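Local coordinates for ankyrin repeat family protein (Enterococcus faecalis, PDB 3HRA), which is of uncharacterised function but, as an ankyrin repeat protein, probably serves as a scaffold for binding partner proteins, at residues Ile65-Ala79 and Met91-Arg104. Numbering follows the deposited sequence.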
loop_
_atom_site.group_PDB
_atom_site.type_symbol
_atom_site.label_atom_id
_atom_site.label_comp_id
_atom_site.label_asym_id
_atom_site.label_seq_id
_atom_site.Cartn_x
_atom_site.Cartn_y
_atom_site.Cartn_z
ATOM N N ILE A 65 -12.284 -1.846 3.351
ATOM C CA ILE A 65 -10.870 -1.528 3.195
ATOM C C ILE A 65 -10.584 -0.892 1.826
ATOM O O ILE A 65 -9.494 -0.387 1.578
ATOM C CB ILE A 65 -9.950 -2.765 3.397
ATOM C CG1 ILE A 65 -10.213 -3.821 2.316
ATOM C CG2 ILE A 65 -10.112 -3.350 4.820
ATOM C CD1 ILE A 65 -9.069 -4.792 2.106
ATOM N N ASN A 66 -11.585 -0.893 0.955
ATOM C CA ASN A 66 -11.407 -0.388 -0.408
ATOM C C ASN A 66 -12.075 0.971 -0.675
ATOM O O ASN A 66 -12.092 1.441 -1.803
ATOM C CB ASN A 66 -11.920 -1.428 -1.425
ATOM C CG ASN A 66 -11.190 -2.746 -1.312
ATOM O OD1 ASN A 66 -9.985 -2.793 -1.462
ATOM N ND2 ASN A 66 -11.927 -3.831 -1.036
ATOM N N LEU A 67 -12.615 1.601 0.357
ATOM C CA LEU A 67 -13.350 2.856 0.162
ATOM C C LEU A 67 -12.343 3.994 0.042
ATOM O O LEU A 67 -11.698 4.366 1.023
ATOM C CB LEU A 67 -14.323 3.092 1.327
ATOM C CG LEU A 67 -15.444 4.129 1.097
ATOM C CD1 LEU A 67 -16.528 4.045 2.163
ATOM C CD2 LEU A 67 -14.920 5.558 1.014
ATOM N N GLN A 68 -12.223 4.550 -1.163
ATOM C CA GLN A 68 -11.197 5.553 -1.453
ATOM C C GLN A 68 -11.571 6.964 -1.011
ATOM O O GLN A 68 -12.717 7.406 -1.182
ATOM C CB GLN A 68 -10.871 5.573 -2.950
ATOM C CG GLN A 68 -10.261 4.298 -3.448
ATOM C CD GLN A 68 -10.218 4.223 -4.963
ATOM O OE1 GLN A 68 -9.151 4.337 -5.575
ATOM N NE2 GLN A 68 -11.371 4.033 -5.573
ATOM N N ASN A 69 -10.589 7.680 -0.462
ATOM C CA ASN A 69 -10.805 9.084 -0.135
ATOM C C ASN A 69 -10.633 9.999 -1.345
ATOM O O ASN A 69 -10.495 9.533 -2.471
ATOM C CB ASN A 69 -9.921 9.529 1.029
ATOM C CG ASN A 69 -8.442 9.535 0.685
ATOM O OD1 ASN A 69 -8.054 9.517 -0.478
ATOM N ND2 ASN A 69 -7.607 9.575 1.710
ATOM N N SER A 70 -10.627 11.304 -1.103
ATOM C CA SER A 70 -10.598 12.288 -2.184
ATOM C C SER A 70 -9.315 12.314 -3.004
ATOM O O SER A 70 -9.287 12.914 -4.077
ATOM C CB SER A 70 -10.906 13.680 -1.647
ATOM O OG SER A 70 -12.260 13.740 -1.236
ATOM N N ILE A 71 -8.249 11.686 -2.520
ATOM C CA ILE A 71 -7.066 11.530 -3.367
ATOM C C ILE A 71 -6.841 10.089 -3.833
ATOM O O ILE A 71 -5.724 9.700 -4.178
ATOM C CB ILE A 71 -5.782 12.145 -2.755
ATOM C CG1 ILE A 71 -5.292 11.350 -1.541
ATOM C CG2 ILE A 71 -6.000 13.629 -2.423
ATOM C CD1 ILE A 71 -3.949 11.831 -1.042
ATOM N N SER A 72 -7.922 9.314 -3.864
ATOM C CA SER A 72 -7.902 7.935 -4.366
ATOM C C SER A 72 -7.248 6.900 -3.460
ATOM O O SER A 72 -7.027 5.768 -3.884
ATOM C CB SER A 72 -7.269 7.866 -5.760
ATOM O OG SER A 72 -8.185 8.329 -6.725
ATOM N N ASP A 73 -6.932 7.268 -2.222
ATOM C CA ASP A 73 -6.375 6.319 -1.252
ATOM C C ASP A 73 -7.482 5.620 -0.466
ATOM O O ASP A 73 -8.238 6.259 0.271
ATOM C CB ASP A 73 -5.468 7.030 -0.244
ATOM C CG ASP A 73 -4.077 7.326 -0.798
ATOM O OD1 ASP A 73 -3.661 6.673 -1.781
ATOM O OD2 ASP A 73 -3.393 8.202 -0.225
ATOM N N SER A 74 -7.581 4.311 -0.623
ATOM C CA SER A 74 -8.396 3.522 0.284
ATOM C C SER A 74 -7.501 3.137 1.462
ATOM O O SER A 74 -6.268 3.306 1.394
ATOM C CB SER A 74 -8.870 2.265 -0.424
ATOM O OG SER A 74 -7.750 1.470 -0.785
ATOM N N PRO A 75 -8.103 2.610 2.545
ATOM C CA PRO A 75 -7.298 2.101 3.671
ATOM C C PRO A 75 -6.254 1.060 3.207
ATOM O O PRO A 75 -5.100 1.100 3.647
ATOM C CB PRO A 75 -8.352 1.463 4.590
ATOM C CG PRO A 75 -9.618 2.305 4.333
ATOM C CD PRO A 75 -9.556 2.595 2.834
ATOM N N TYR A 76 -6.658 0.150 2.319
ATOM C CA TYR A 76 -5.751 -0.857 1.770
ATOM C C TYR A 76 -4.581 -0.252 0.977
ATOM O O TYR A 76 -3.425 -0.594 1.199
ATOM C CB TYR A 76 -6.532 -1.833 0.887
ATOM C CG TYR A 76 -5.665 -2.848 0.189
ATOM C CD1 TYR A 76 -5.091 -3.905 0.899
ATOM C CD2 TYR A 76 -5.426 -2.763 -1.174
ATOM C CE1 TYR A 76 -4.276 -4.844 0.256
ATOM C CE2 TYR A 76 -4.612 -3.692 -1.820
ATOM C CZ TYR A 76 -4.043 -4.725 -1.095
ATOM O OH TYR A 76 -3.257 -5.659 -1.731
ATOM N N LEU A 77 -4.894 0.639 0.043
ATOM C CA LEU A 77 -3.865 1.238 -0.789
ATOM C C LEU A 77 -2.877 2.028 0.059
ATOM O O LEU A 77 -1.674 1.999 -0.201
ATOM C CB LEU A 77 -4.506 2.128 -1.856
ATOM C CG LEU A 77 -5.100 1.394 -3.068
ATOM C CD1 LEU A 77 -6.004 2.309 -3.890
ATOM C CD2 LEU A 77 -3.995 0.776 -3.943
ATOM N N TYR A 78 -3.391 2.726 1.071
ATOM C CA TYR A 78 -2.556 3.543 1.933
ATOM C C TYR A 78 -1.696 2.664 2.850
ATOM O O TYR A 78 -0.488 2.880 2.987
ATOM C CB TYR A 78 -3.411 4.525 2.742
ATOM C CG TYR A 78 -2.579 5.586 3.425
ATOM C CD1 TYR A 78 -2.308 6.790 2.792
ATOM C CD2 TYR A 78 -2.025 5.357 4.681
ATOM C CE1 TYR A 78 -1.530 7.760 3.405
ATOM C CE2 TYR A 78 -1.236 6.330 5.308
ATOM C CZ TYR A 78 -0.997 7.521 4.665
ATOM O OH TYR A 78 -0.217 8.478 5.282
ATOM N N ALA A 79 -2.308 1.655 3.460
ATOM C CA ALA A 79 -1.547 0.741 4.323
ATOM C C ALA A 79 -0.362 0.102 3.578
ATOM O O ALA A 79 0.742 0.003 4.113
ATOM C CB ALA A 79 -2.459 -0.324 4.898
ATOM N N MET A 91 -5.419 -6.947 7.098
ATOM C CA MET A 91 -6.290 -6.797 5.936
ATOM C C MET A 91 -6.203 -8.002 5.012
ATOM O O MET A 91 -7.217 -8.481 4.525
ATOM C CB MET A 91 -5.943 -5.541 5.159
ATOM C CG MET A 91 -6.293 -4.251 5.881
ATOM S SD MET A 91 -5.705 -2.845 4.922
ATOM C CE MET A 91 -6.522 -1.468 5.736
ATOM N N LEU A 92 -4.989 -8.480 4.766
ATOM C CA LEU A 92 -4.786 -9.639 3.880
ATOM C C LEU A 92 -5.397 -10.932 4.444
ATOM O O LEU A 92 -5.664 -11.876 3.697
ATOM C CB LEU A 92 -3.297 -9.837 3.596
ATOM C CG LEU A 92 -2.679 -8.727 2.736
ATOM C CD1 LEU A 92 -1.157 -8.857 2.641
ATOM C CD2 LEU A 92 -3.325 -8.733 1.355
ATOM N N LYS A 93 -5.621 -10.975 5.758
ATOM C CA LYS A 93 -6.249 -12.141 6.389
ATOM C C LYS A 93 -7.753 -11.992 6.618
ATOM O O LYS A 93 -8.479 -12.989 6.633
ATOM C CB LYS A 93 -5.609 -12.436 7.750
ATOM C CG LYS A 93 -4.147 -12.847 7.714
ATOM C CD LYS A 93 -3.640 -13.039 9.155
ATOM C CE LYS A 93 -2.128 -12.841 9.245
ATOM N NZ LYS A 93 -1.660 -12.620 10.653
ATOM N N HIS A 94 -8.219 -10.765 6.846
ATOM C CA HIS A 94 -9.598 -10.566 7.309
ATOM C C HIS A 94 -10.493 -9.728 6.405
ATOM O O HIS A 94 -11.620 -9.392 6.771
ATOM C CB HIS A 94 -9.606 -9.984 8.724
ATOM C CG HIS A 94 -9.051 -10.914 9.745
ATOM N ND1 HIS A 94 -7.741 -10.861 10.177
ATOM C CD2 HIS A 94 -9.617 -11.953 10.401
ATOM C CE1 HIS A 94 -7.534 -11.807 11.072
ATOM N NE2 HIS A 94 -8.661 -12.487 11.224
ATOM N N ALA A 95 -9.988 -9.389 5.230
ATOM C CA ALA A 95 -10.758 -8.598 4.282
ATOM C C ALA A 95 -10.363 -8.970 2.860
ATOM O O ALA A 95 -9.460 -9.786 2.646
ATOM C CB ALA A 95 -10.545 -7.109 4.543
ATOM N N THR A 96 -11.039 -8.376 1.883
ATOM C CA THR A 96 -10.816 -8.737 0.484
ATOM C C THR A 96 -10.458 -7.480 -0.300
ATOM O O THR A 96 -11.315 -6.649 -0.578
ATOM C CB THR A 96 -12.074 -9.394 -0.164
ATOM O OG1 THR A 96 -12.447 -10.571 0.562
ATOM C CG2 THR A 96 -11.800 -9.765 -1.640
ATOM N N PRO A 97 -9.180 -7.331 -0.650
ATOM C CA PRO A 97 -8.760 -6.144 -1.413
ATOM C C PRO A 97 -9.386 -6.125 -2.795
ATOM O O PRO A 97 -9.554 -7.179 -3.418
ATOM C CB PRO A 97 -7.243 -6.326 -1.539
ATOM C CG PRO A 97 -6.867 -7.258 -0.400
ATOM C CD PRO A 97 -8.047 -8.174 -0.231
ATOM N N ASP A 98 -9.753 -4.935 -3.254
ATOM C CA ASP A 98 -10.311 -4.745 -4.597
ATOM C C ASP A 98 -9.187 -4.290 -5.517
ATOM O O ASP A 98 -8.774 -3.127 -5.479
ATOM C CB ASP A 98 -11.435 -3.687 -4.572
ATOM C CG ASP A 98 -12.123 -3.497 -5.942
ATOM O OD1 ASP A 98 -11.586 -3.954 -6.972
ATOM O OD2 ASP A 98 -13.204 -2.861 -5.980
ATOM N N LEU A 99 -8.702 -5.182 -6.369
ATOM C CA LEU A 99 -7.557 -4.831 -7.197
ATOM C C LEU A 99 -7.904 -4.016 -8.456
ATOM O O LEU A 99 -7.019 -3.711 -9.269
ATOM C CB LEU A 99 -6.734 -6.076 -7.545
ATOM C CG LEU A 99 -6.255 -6.949 -6.380
ATOM C CD1 LEU A 99 -5.217 -7.929 -6.882
ATOM C CD2 LEU A 99 -5.693 -6.114 -5.253
ATOM N N ASN A 100 -9.173 -3.652 -8.622
ATOM C CA ASN A 100 -9.544 -2.710 -9.677
ATOM C C ASN A 100 -9.551 -1.255 -9.203
ATOM O O ASN A 100 -9.813 -0.333 -9.995
ATOM C CB ASN A 100 -10.890 -3.062 -10.312
ATOM C CG ASN A 100 -10.844 -4.352 -11.087
ATOM O OD1 ASN A 100 -9.891 -4.621 -11.828
ATOM N ND2 ASN A 100 -11.876 -5.170 -10.918
ATOM N N LYS A 101 -9.262 -1.053 -7.922
ATOM C CA LYS A 101 -9.104 0.295 -7.375
ATOM C C LYS A 101 -7.625 0.691 -7.299
ATOM O O LYS A 101 -6.806 -0.061 -6.761
ATOM C CB LYS A 101 -9.788 0.391 -6.016
ATOM C CG LYS A 101 -11.320 0.290 -6.156
ATOM C CD LYS A 101 -12.046 0.600 -4.892
ATOM C CE LYS A 101 -13.539 0.726 -5.167
ATOM N NZ LYS A 101 -14.327 0.950 -3.920
ATOM N N HIS A 102 -7.283 1.848 -7.873
ATOM C CA HIS A 102 -5.889 2.283 -7.955
ATOM C C HIS A 102 -5.697 3.646 -7.293
ATOM O O HIS A 102 -6.670 4.408 -7.108
ATOM C CB HIS A 102 -5.424 2.333 -9.417
ATOM C CG HIS A 102 -5.771 1.098 -10.193
ATOM N ND1 HIS A 102 -5.241 -0.141 -9.904
ATOM C CD2 HIS A 102 -6.610 0.912 -11.235
ATOM C CE1 HIS A 102 -5.746 -1.039 -10.729
ATOM N NE2 HIS A 102 -6.570 -0.425 -11.554
ATOM N N ASN A 103 -4.456 3.956 -6.940
ATOM C CA ASN A 103 -4.159 5.231 -6.283
ATOM C C ASN A 103 -4.175 6.385 -7.268
ATOM O O ASN A 103 -4.509 6.183 -8.431
ATOM C CB ASN A 103 -2.840 5.159 -5.497
ATOM C CG ASN A 103 -1.631 4.921 -6.390
ATOM O OD1 ASN A 103 -1.530 5.473 -7.468
ATOM N ND2 ASN A 103 -0.697 4.114 -5.921
ATOM N N ARG A 104 -3.839 7.594 -6.808
ATOM C CA ARG A 104 -3.916 8.774 -7.660
ATOM C C ARG A 104 -3.014 8.713 -8.904
ATOM O O ARG A 104 -3.214 9.470 -9.859
ATOM C CB ARG A 104 -3.569 10.028 -6.856
ATOM C CG ARG A 104 -2.101 10.124 -6.515
ATOM C CD ARG A 104 -1.842 11.142 -5.422
ATOM N NE ARG A 104 -2.372 12.470 -5.740
ATOM C CZ ARG A 104 -2.314 13.506 -4.903
ATOM N NH1 ARG A 104 -1.765 13.355 -3.700
ATOM N NH2 ARG A 104 -2.816 14.683 -5.251
HETATM O O HOH W 1 -13.738 3.864 -3.665
HETATM O O HOH W 2 -3.549 8.052 -4.027
HETATM O O HOH W 3 -1.122 2.960 -3.095
#
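Pro97 turns its CB-CG edge onto one face of the Tyr76 ring, CB standing 3.6 Å from the centroid and 13° off the normal, a CH-pi contact; Met91 SD and Leu92 CD2 sit at the ring's edge. With CG anti to the backbone N (chi1 176°), the ring reaches out to the proline, and its hydroxyl bonds to Glu131. At the other end, Ile71 CB covers one face of the Arg104 guanidinium. The amide of Asn66 works both ways: ND2 donates to Thr96 O (2.9 Å) almost within the amide plane, while OD1 accepts from Asp98 N at 2.8 Å, the donor standing above the carbonyl plane. Two bonds thus fix the amide's rotation and clamp the chain on both sides of Pro97. Extended Lys101 brings NZ over Asn66 O (3.1 Å), and a water bridges NZ to Gln68 N. A second water ties Ile71 O and Asp73 OD1 to Arg104 N. Toward helix 85-94, Ile65 CD1 packs on Ala95 CB (3.7 Å), and Met91 CE rests against Pro75 CB (3.6 Å). Pro75 touches helix 42-49, Tyr76 and Leu92 helix 119-128. This packing of loop 65-74 against the next loop's start, 95-104, beside antiparallel helices 75-81 and 85-94, exemplifies side-by-side ankyrin repeat stacking.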